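CCMAN5 (Cellulosimicrobium cellulans, PDB 2XSG) probably hydrolyses alpha-mannosidic linkages as a calcium-binding family 92 glycoside hydrolase, an activity applied to expose mannose-6-phosphate on yeast-made lysosomal enzymes. Local coordinates at residues A[166-176]-A[187-195]; A[256-265]-A[325-333]. One frame throughout, in Å; residues are numbered along the deposited sequence.

Contact 1: A[166-176]-A[187-195]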
loop_
_atom_site.group_PDB
_atom_site.type_symbol
_atom_site.label_atom_id
_atom_site.label_comp_id
_atom_site.label_asym_id
_atom_site.label_seq_id
_atom_site.Cartn_x
_atom_site.Cartn_y
_atom_site.Cartn_z
ATOM N N ASN A 166 12.749 1.496 16.427
ATOM C CA ASN A 166 12.367 1.788 15.041
ATOM C C ASN A 166 12.528 0.534 14.200
ATOM O O ASN A 166 13.438 -0.254 14.456
ATOM C CB ASN A 166 13.222 2.925 14.469
ATOM C CG ASN A 166 12.722 3.401 13.121
ATOM O OD1 ASN A 166 13.042 2.814 12.091
ATOM N ND2 ASN A 166 11.954 4.493 13.117
ATOM N N ASN A 167 11.665 0.369 13.197
ATOM C CA ASN A 167 11.713 -0.795 12.306
ATOM C C ASN A 167 12.966 -0.891 11.444
ATOM O O ASN A 167 13.346 -1.990 11.013
ATOM C CB ASN A 167 10.434 -0.897 11.453
ATOM C CG ASN A 167 9.232 -1.326 12.279
ATOM O OD1 ASN A 167 9.372 -2.068 13.254
ATOM N ND2 ASN A 167 8.062 -0.858 11.910
ATOM N N THR A 168 13.613 0.250 11.221
ATOM C CA THR A 168 14.838 0.288 10.433
ATOM C C THR A 168 15.963 1.069 11.097
ATOM O O THR A 168 17.051 0.538 11.259
ATOM C CB THR A 168 14.585 0.829 9.014
ATOM O OG1 THR A 168 13.811 -0.125 8.286
ATOM C CG2 THR A 168 15.903 1.060 8.272
ATOM N N SER A 169 15.729 2.322 11.471
ATOM C CA SER A 169 16.843 3.142 11.956
ATOM C C SER A 169 16.362 4.364 12.707
ATOM O O SER A 169 15.648 5.205 12.151
ATOM C CB SER A 169 17.756 3.573 10.786
ATOM O OG SER A 169 18.780 4.451 11.225
ATOM N N ARG A 170 16.763 4.434 13.970
ATOM C CA ARG A 170 16.542 5.600 14.800
ATOM C C ARG A 170 17.681 6.588 14.561
ATOM O O ARG A 170 18.858 6.232 14.706
ATOM C CB ARG A 170 16.457 5.189 16.283
ATOM C CG ARG A 170 16.697 6.307 17.314
ATOM C CD ARG A 170 15.672 7.471 17.222
ATOM N NE ARG A 170 14.352 7.021 17.647
ATOM C CZ ARG A 170 13.294 6.901 16.850
ATOM N NH1 ARG A 170 13.342 7.259 15.565
ATOM N NH2 ARG A 170 12.161 6.450 17.352
ATOM N N ARG A 171 17.329 7.809 14.180
ATOM C CA ARG A 171 18.337 8.856 13.920
ATOM C C ARG A 171 18.516 9.805 15.097
ATOM O O ARG A 171 19.642 10.071 15.502
ATOM C CB ARG A 171 18.049 9.624 12.613
ATOM C CG ARG A 171 18.105 8.739 11.350
ATOM C CD ARG A 171 19.474 8.049 11.211
ATOM N NE ARG A 171 19.512 6.980 10.204
ATOM C CZ ARG A 171 19.720 7.183 8.901
ATOM N NH1 ARG A 171 19.883 8.413 8.436
ATOM N NH2 ARG A 171 19.756 6.159 8.053
ATOM N N SER A 172 17.407 10.304 15.636
ATOM C CA SER A 172 17.436 11.134 16.836
ATOM C C SER A 172 16.073 11.089 17.534
ATOM O O SER A 172 15.049 10.782 16.903
ATOM C CB SER A 172 17.835 12.574 16.521
ATOM O OG SER A 172 16.873 13.197 15.693
ATOM N N SER A 173 16.070 11.378 18.830
ATOM C CA SER A 173 14.823 11.455 19.583
ATOM C C SER A 173 14.976 12.404 20.764
ATOM O O SER A 173 16.106 12.729 21.164
ATOM C CB SER A 173 14.398 10.061 20.080
ATOM O OG SER A 173 15.288 9.602 21.091
ATOM N N SER A 174 13.845 12.867 21.300
ATOM C CA SER A 174 13.847 13.697 22.512
ATOM C C SER A 174 12.600 13.458 23.323
ATOM O O SER A 174 11.572 12.997 22.807
ATOM C CB SER A 174 13.948 15.189 22.181
ATOM O OG SER A 174 12.758 15.630 21.528
ATOM N N VAL A 175 12.696 13.790 24.606
ATOM C CA VAL A 175 11.559 13.681 25.506
ATOM C C VAL A 175 11.658 14.791 26.559
ATOM O O VAL A 175 12.725 15.033 27.116
ATOM C CB VAL A 175 11.435 12.248 26.105
ATOM C CG1 VAL A 175 12.725 11.847 26.881
ATOM C CG2 VAL A 175 10.161 12.119 26.983
ATOM N N GLN A 176 10.559 15.511 26.747
ATOM C CA GLN A 176 10.429 16.481 27.815
ATOM C C GLN A 176 9.258 16.022 28.678
ATOM O O GLN A 176 8.183 15.702 28.153
ATOM C CB GLN A 176 10.165 17.862 27.210
ATOM C CG GLN A 176 10.032 19.003 28.218
ATOM C CD GLN A 176 11.370 19.439 28.758
ATOM O OE1 GLN A 176 12.273 19.795 28.000
ATOM N NE2 GLN A 176 11.515 19.393 30.070
ATOM N N LEU A 187 4.337 13.912 28.217
ATOM C CA LEU A 187 5.640 13.695 27.594
ATOM C C LEU A 187 5.570 14.219 26.169
ATOM O O LEU A 187 4.559 14.035 25.496
ATOM C CB LEU A 187 5.970 12.203 27.537
ATOM C CG LEU A 187 5.982 11.349 28.810
ATOM C CD1 LEU A 187 6.314 9.885 28.499
ATOM C CD2 LEU A 187 6.969 11.914 29.824
ATOM N N SER A 188 6.631 14.869 25.703
ATOM C CA SER A 188 6.628 15.384 24.336
ATOM C C SER A 188 8.026 15.539 23.789
ATOM O O SER A 188 8.994 15.681 24.557
ATOM C CB SER A 188 5.913 16.743 24.274
ATOM O OG SER A 188 6.673 17.724 24.961
ATOM N N GLY A 189 8.116 15.534 22.457
ATOM C CA GLY A 189 9.382 15.665 21.755
ATOM C C GLY A 189 9.264 15.229 20.308
ATOM O O GLY A 189 8.192 15.318 19.715
ATOM N N GLN A 190 10.370 14.744 19.748
ATOM C CA GLN A 190 10.409 14.344 18.349
ATOM C C GLN A 190 11.099 13.004 18.203
ATOM O O GLN A 190 11.922 12.605 19.049
ATOM C CB GLN A 190 11.132 15.403 17.514
ATOM C CG GLN A 190 12.633 15.563 17.836
ATOM C CD GLN A 190 13.518 14.609 17.024
ATOM O OE1 GLN A 190 13.079 14.037 16.023
ATOM N NE2 GLN A 190 14.758 14.437 17.455
ATOM N N VAL A 191 10.755 12.305 17.129
ATOM C CA VAL A 191 11.464 11.106 16.746
ATOM C C VAL A 191 11.832 11.259 15.281
ATOM O O VAL A 191 11.005 11.668 14.470
ATOM C CB VAL A 191 10.639 9.804 17.004
ATOM C CG1 VAL A 191 10.471 9.557 18.495
ATOM C CG2 VAL A 191 9.275 9.860 16.331
ATOM N N THR A 192 13.090 10.979 14.959
ATOM C CA THR A 192 13.554 11.020 13.571
ATOM C C THR A 192 14.035 9.625 13.196
ATOM O O THR A 192 14.900 9.040 13.864
ATOM C CB THR A 192 14.634 12.118 13.368
ATOM O OG1 THR A 192 14.055 13.393 13.666
ATOM C CG2 THR A 192 15.198 12.134 11.924
ATOM N N GLY A 193 13.415 9.069 12.164
ATOM C CA GLY A 193 13.742 7.731 11.702
ATOM C C GLY A 193 14.183 7.751 10.252
ATOM O O GLY A 193 14.289 8.809 9.633
ATOM N N TYR A 194 14.436 6.579 9.695
ATOM C CA TYR A 194 14.794 6.494 8.300
ATOM C C TYR A 194 14.198 5.222 7.723
ATOM O O TYR A 194 14.165 4.190 8.395
ATOM C CB TYR A 194 16.321 6.514 8.138
ATOM C CG TYR A 194 16.806 6.460 6.698
ATOM C CD1 TYR A 194 16.902 5.238 6.019
ATOM C CD2 TYR A 194 17.184 7.625 6.016
ATOM C CE1 TYR A 194 17.339 5.170 4.696
ATOM C CE2 TYR A 194 17.645 7.567 4.671
ATOM C CZ TYR A 194 17.719 6.330 4.032
ATOM O OH TYR A 194 18.141 6.229 2.719
ATOM N N PHE A 195 13.694 5.315 6.495
ATOM C CA PHE A 195 13.344 4.127 5.726
ATOM C C PHE A 195 13.605 4.346 4.246
ATOM O O PHE A 195 13.198 5.361 3.669
ATOM C CB PHE A 195 11.891 3.707 5.951
ATOM C CG PHE A 195 11.504 2.459 5.204
ATOM C CD1 PHE A 195 11.993 1.204 5.604
ATOM C CD2 PHE A 195 10.684 2.533 4.076
ATOM C CE1 PHE A 195 11.652 0.032 4.911
ATOM C CE2 PHE A 195 10.327 1.368 3.373
ATOM C CZ PHE A 195 10.804 0.112 3.792
HETATM O O HOH W 1 11.774 3.707 9.828
HETATM O O HOH W 2 11.485 17.169 23.820
HETATM O O HOH W 3 6.237 17.588 27.758
#

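Contact 2: A[256-265]-A[325-333]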
loop_
_atom_site.group_PDB
_atom_site.type_symbol
_atom_site.label_atom_id
_atom_site.label_comp_id
_atom_site.label_asym_id
_atom_site.label_seq_id
_atom_site.Cartn_x
_atom_site.Cartn_y
_atom_site.Cartn_z
ATOM N N PRO A 256 3.325 16.122 12.212
ATOM C CA PRO A 256 4.503 16.453 11.432
ATOM C C PRO A 256 4.940 17.900 11.641
ATOM O O PRO A 256 6.014 18.303 11.152
ATOM C CB PRO A 256 4.032 16.241 9.984
ATOM C CG PRO A 256 2.739 15.432 10.094
ATOM C CD PRO A 256 2.144 15.947 11.354
ATOM N N VAL A 257 4.136 18.672 12.374
ATOM C CA VAL A 257 4.345 20.120 12.481
ATOM C C VAL A 257 5.102 20.541 13.754
ATOM O O VAL A 257 6.107 21.267 13.677
ATOM C CB VAL A 257 2.998 20.871 12.372
ATOM C CG1 VAL A 257 3.128 22.349 12.746
ATOM C CG2 VAL A 257 2.420 20.708 10.963
ATOM N N SER A 258 4.600 20.136 14.919
ATOM C CA SER A 258 5.231 20.526 16.182
ATOM C C SER A 258 4.601 19.821 17.339
ATOM O O SER A 258 3.531 19.193 17.203
ATOM C CB SER A 258 5.157 22.049 16.406
ATOM O OG SER A 258 3.839 22.485 16.740
ATOM N N VAL A 259 5.276 19.900 18.483
ATOM C CA VAL A 259 4.725 19.359 19.706
ATOM C C VAL A 259 3.436 20.102 20.068
ATOM O O VAL A 259 2.427 19.480 20.407
ATOM C CB VAL A 259 5.753 19.412 20.862
ATOM C CG1 VAL A 259 5.041 19.535 22.220
ATOM C CG2 VAL A 259 6.645 18.153 20.824
ATOM N N GLU A 260 3.463 21.431 19.975
ATOM C CA GLU A 260 2.302 22.188 20.353
ATOM C C GLU A 260 1.147 21.939 19.389
ATOM O O GLU A 260 -0.005 21.843 19.826
ATOM C CB GLU A 260 2.612 23.684 20.536
ATOM C CG GLU A 260 1.435 24.486 21.161
ATOM C CD GLU A 260 1.138 24.170 22.646
ATOM O OE1 GLU A 260 2.068 23.881 23.438
ATOM O OE2 GLU A 260 -0.051 24.225 23.025
ATOM N N GLN A 261 1.440 21.776 18.105
ATOM C CA GLN A 261 0.393 21.370 17.174
ATOM C C GLN A 261 -0.201 19.996 17.557
ATOM O O GLN A 261 -1.416 19.813 17.490
ATOM C CB GLN A 261 0.877 21.387 15.723
ATOM C CG GLN A 261 -0.240 21.116 14.717
ATOM C CD GLN A 261 -1.298 22.211 14.720
ATOM O OE1 GLN A 261 -1.021 23.341 14.340
ATOM N NE2 GLN A 261 -2.511 21.880 15.161
ATOM N N ALA A 262 0.646 19.062 17.997
ATOM C CA ALA A 262 0.173 17.747 18.456
ATOM C C ALA A 262 -0.782 17.870 19.666
ATOM O O ALA A 262 -1.779 17.175 19.748
ATOM C CB ALA A 262 1.348 16.831 18.778
ATOM N N ARG A 263 -0.456 18.775 20.589
ATOM C CA ARG A 263 -1.312 19.089 21.742
ATOM C C ARG A 263 -2.681 19.634 21.345
ATOM O O ARG A 263 -3.711 19.213 21.877
ATOM C CB ARG A 263 -0.588 20.077 22.656
ATOM C CG ARG A 263 0.518 19.434 23.479
ATOM C CD ARG A 263 1.378 20.518 24.102
ATOM N NE ARG A 263 2.474 19.977 24.895
ATOM C CZ ARG A 263 3.543 20.671 25.283
ATOM N NH1 ARG A 263 3.682 21.948 24.922
ATOM N NH2 ARG A 263 4.484 20.079 26.027
ATOM N N ILE A 264 -2.681 20.577 20.411
ATOM C CA ILE A 264 -3.918 21.113 19.857
ATOM C C ILE A 264 -4.714 19.994 19.167
ATOM O O ILE A 264 -5.906 19.816 19.440
ATOM C CB ILE A 264 -3.621 22.242 18.881
ATOM C CG1 ILE A 264 -3.094 23.460 19.652
ATOM C CG2 ILE A 264 -4.867 22.580 18.006
ATOM C CD1 ILE A 264 -2.393 24.467 18.760
ATOM N N ASP A 265 -4.046 19.235 18.299
ATOM C CA ASP A 265 -4.683 18.108 17.613
ATOM C C ASP A 265 -5.336 17.175 18.615
ATOM O O ASP A 265 -6.439 16.684 18.380
ATOM C CB ASP A 265 -3.663 17.319 16.778
ATOM C CG ASP A 265 -3.112 18.116 15.597
ATOM O OD1 ASP A 265 -3.744 19.121 15.169
ATOM O OD2 ASP A 265 -2.028 17.741 15.094
ATOM N N ALA A 325 -1.321 13.571 6.538
ATOM C CA ALA A 325 -0.175 14.315 7.089
ATOM C C ALA A 325 -0.509 15.787 7.398
ATOM O O ALA A 325 0.377 16.639 7.439
ATOM C CB ALA A 325 1.001 14.234 6.137
ATOM N N THR A 326 -1.788 16.052 7.655
ATOM C CA THR A 326 -2.322 17.396 7.948
ATOM C C THR A 326 -2.743 17.536 9.409
ATOM O O THR A 326 -3.333 16.619 9.986
ATOM C CB THR A 326 -3.563 17.696 7.042
ATOM O OG1 THR A 326 -3.205 17.470 5.672
ATOM C CG2 THR A 326 -4.102 19.131 7.205
ATOM N N SER A 327 -2.460 18.698 9.990
ATOM C CA SER A 327 -2.891 19.026 11.346
ATOM C C SER A 327 -4.373 19.367 11.386
ATOM O O SER A 327 -4.984 19.572 10.338
ATOM C CB SER A 327 -2.090 20.215 11.870
ATOM O OG SER A 327 -2.445 21.424 11.205
ATOM N N THR A 328 -4.942 19.444 12.594
ATOM C CA THR A 328 -6.342 19.880 12.764
ATOM C C THR A 328 -6.521 21.366 12.435
ATOM O O THR A 328 -7.643 21.843 12.262
ATOM C CB THR A 328 -6.912 19.544 14.171
ATOM O OG1 THR A 328 -6.128 20.197 15.186
ATOM C CG2 THR A 328 -6.898 18.040 14.406
ATOM N N SER A 329 -5.402 22.088 12.340
ATOM C CA SER A 329 -5.420 23.493 11.973
ATOM C C SER A 329 -5.279 23.714 10.464
ATOM O O SER A 329 -5.198 24.863 10.020
ATOM C CB SER A 329 -4.320 24.257 12.717
ATOM O OG SER A 329 -4.411 24.044 14.112
ATOM N N GLY A 330 -5.233 22.624 9.696
ATOM C CA GLY A 330 -5.093 22.687 8.240
ATOM C C GLY A 330 -3.699 23.010 7.722
ATOM O O GLY A 330 -3.563 23.560 6.633
ATOM N N THR A 331 -2.667 22.668 8.493
ATOM C CA THR A 331 -1.279 22.880 8.089
ATOM C C THR A 331 -0.513 21.561 7.907
ATOM O O THR A 331 -0.923 20.522 8.408
ATOM C CB THR A 331 -0.505 23.780 9.081
ATOM O OG1 THR A 331 -0.389 23.129 10.349
ATOM C CG2 THR A 331 -1.204 25.133 9.266
ATOM N N TYR A 332 0.610 21.622 7.197
ATOM C CA TYR A 332 1.468 20.465 6.971
ATOM C C TYR A 332 2.929 20.933 6.976
ATOM O O TYR A 332 3.199 22.135 6.931
ATOM C CB TYR A 332 1.077 19.786 5.646
ATOM C CG TYR A 332 1.587 20.467 4.388
ATOM C CD1 TYR A 332 0.864 21.493 3.762
ATOM C CD2 TYR A 332 2.802 20.078 3.815
ATOM C CE1 TYR A 332 1.357 22.122 2.587
ATOM C CE2 TYR A 332 3.284 20.685 2.650
ATOM C CZ TYR A 332 2.566 21.711 2.045
ATOM O OH TYR A 332 3.094 22.303 0.897
ATOM N N ARG A 333 3.882 20.008 7.059
ATOM C CA ARG A 333 5.274 20.413 6.950
ATOM C C ARG A 333 5.831 20.019 5.601
ATOM O O ARG A 333 5.671 18.885 5.159
ATOM C CB ARG A 333 6.156 19.849 8.072
ATOM C CG ARG A 333 7.644 20.227 7.856
ATOM C CD ARG A 333 8.512 19.974 9.056
ATOM N NE ARG A 333 8.170 18.700 9.645
ATOM C CZ ARG A 333 8.717 17.530 9.330
ATOM N NH1 ARG A 333 9.693 17.441 8.430
ATOM N NH2 ARG A 333 8.267 16.453 9.943
HETATM O O HOH W 4 0.301 24.589 12.454
#

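Contact 1: A[166-176]-A[187-195]
Arg171 lays its guanidinium nearly parallel over one face of the Tyr194 ring, the planes 11° apart, displaced toward the rim, with Arg171 NH2 standing 3.3 Å from Tyr194 CG. The group is held at its edge: Arg171 NE donates to Ser169 OG at 2.8 Å, almost in the guanidinium plane, which fixes its rotation. Tyr194 carries CG anti to the backbone N (chi1 -179°), and its ring thereby runs alongside the arginine.

Next along the strands, Thr192 O takes the backbone N of Arg171 at 2.7 Å and, more weakly, that of Ser172. Two consecutive residues facing one make this a classic beta bulge. Arg170 NH1 reaches the same oxygen with a weak bond, while Val191 CB covers one face of that guanidinium, near NH2; the group also pairs with Asp78 and gives NE to Leu163 O. From the bulge, Thr192 N to Ser172 O and Ser174 N to Gln190 O carry the ladder on. Gln190 folds over the neighbouring strand: NE2 donates to Ser172 OG at 3.0 Å, close to its amide plane, and OE1 receives Thr192 OG1 at 2.6 Å, so both ends of the amide are held. Ser174 OG takes Gln190 N, and farther along Gln176 N meets Ser188 O at 2.7 Å.

At the other end Asn166 OD1 accepts from Thr168 N and Ser169 N, an Asx turn, and a water joins it to Tyr194 O. Thr168 OG1, hydrogen-bonded to Gly74 O, meets the ring edge of Phe195, whose side chain is about 4 Å from a bound B3P molecule. The strand axes run at 164°, 4.5 Å apart at closest approach: an antiparallel beta hairpin with a classic bulge, within the family 92 N-terminal domain.

Contact 2: A[256-265]-A[325-333]
Asp265 reaches Thr328 with one carboxylate oxygen. From Asp265 CB, 4.1 Å from Thr328 CG2, the side chain places CG anti to the carbonyl carbon (chi1 -67°), and OD1 then gathers three donors. Thr328 OG1 donates to the anti lone pair of Asp265 OD1 at 2.6 Å, whereas Thr328 N (2.9 Å from Asp265 OD1) and Gln261 NE2, from the same helix as the aspartate, approach from opposite faces of the carboxylate. Asp265 OD2 lies 4.1 Å from Ser327 CA. With alanine at Asp265 the Thr328 N-H and hydroxyl would probably lose their shared acceptor, and the Gln261 amide one of its ties.

Gln261 NE2 also donates to Ser329 OG at 3.1 Å, and its OE1 takes a proton from a water bound to Thr331 OG1, while Gln261 CG packs on Ser327 CB. Farther down, Arg333 NE donates to Pro256 O at 2.7 Å, nearly along the C=O axis and within the guanidinium plane; NH2 adds a weak bond to the same oxygen.

Ser258 OG, accepting from Gln261 N, is the N-cap of helix 259-270. The arrangement is thus a capped helix start, with Asp265 one turn beyond Gln261, gripping the type I beta turn Ser327 to Gly330.

Overall arrangement
Contact 1 closes before contact 2 opens, so the two follow in series along the chain, with centres about 17 Å apart on the same side of the chain's centre. Contact 1 pairs strands 169-179 and 185-195; strand 198-208 joins 185-195 to strand 248-255, which leads into helix 259-270 of contact 2. That helix lies against the hairpin: Val259 CG1 packs 3.6 Å from Ser188 CB, and Arg263 pairs with Glu186. Helix 259-270 thus lies between the hairpin and the turn-and-strand segment 325-333, consistent with a link between the N-terminal and catalytic regions of this family 92 enzyme.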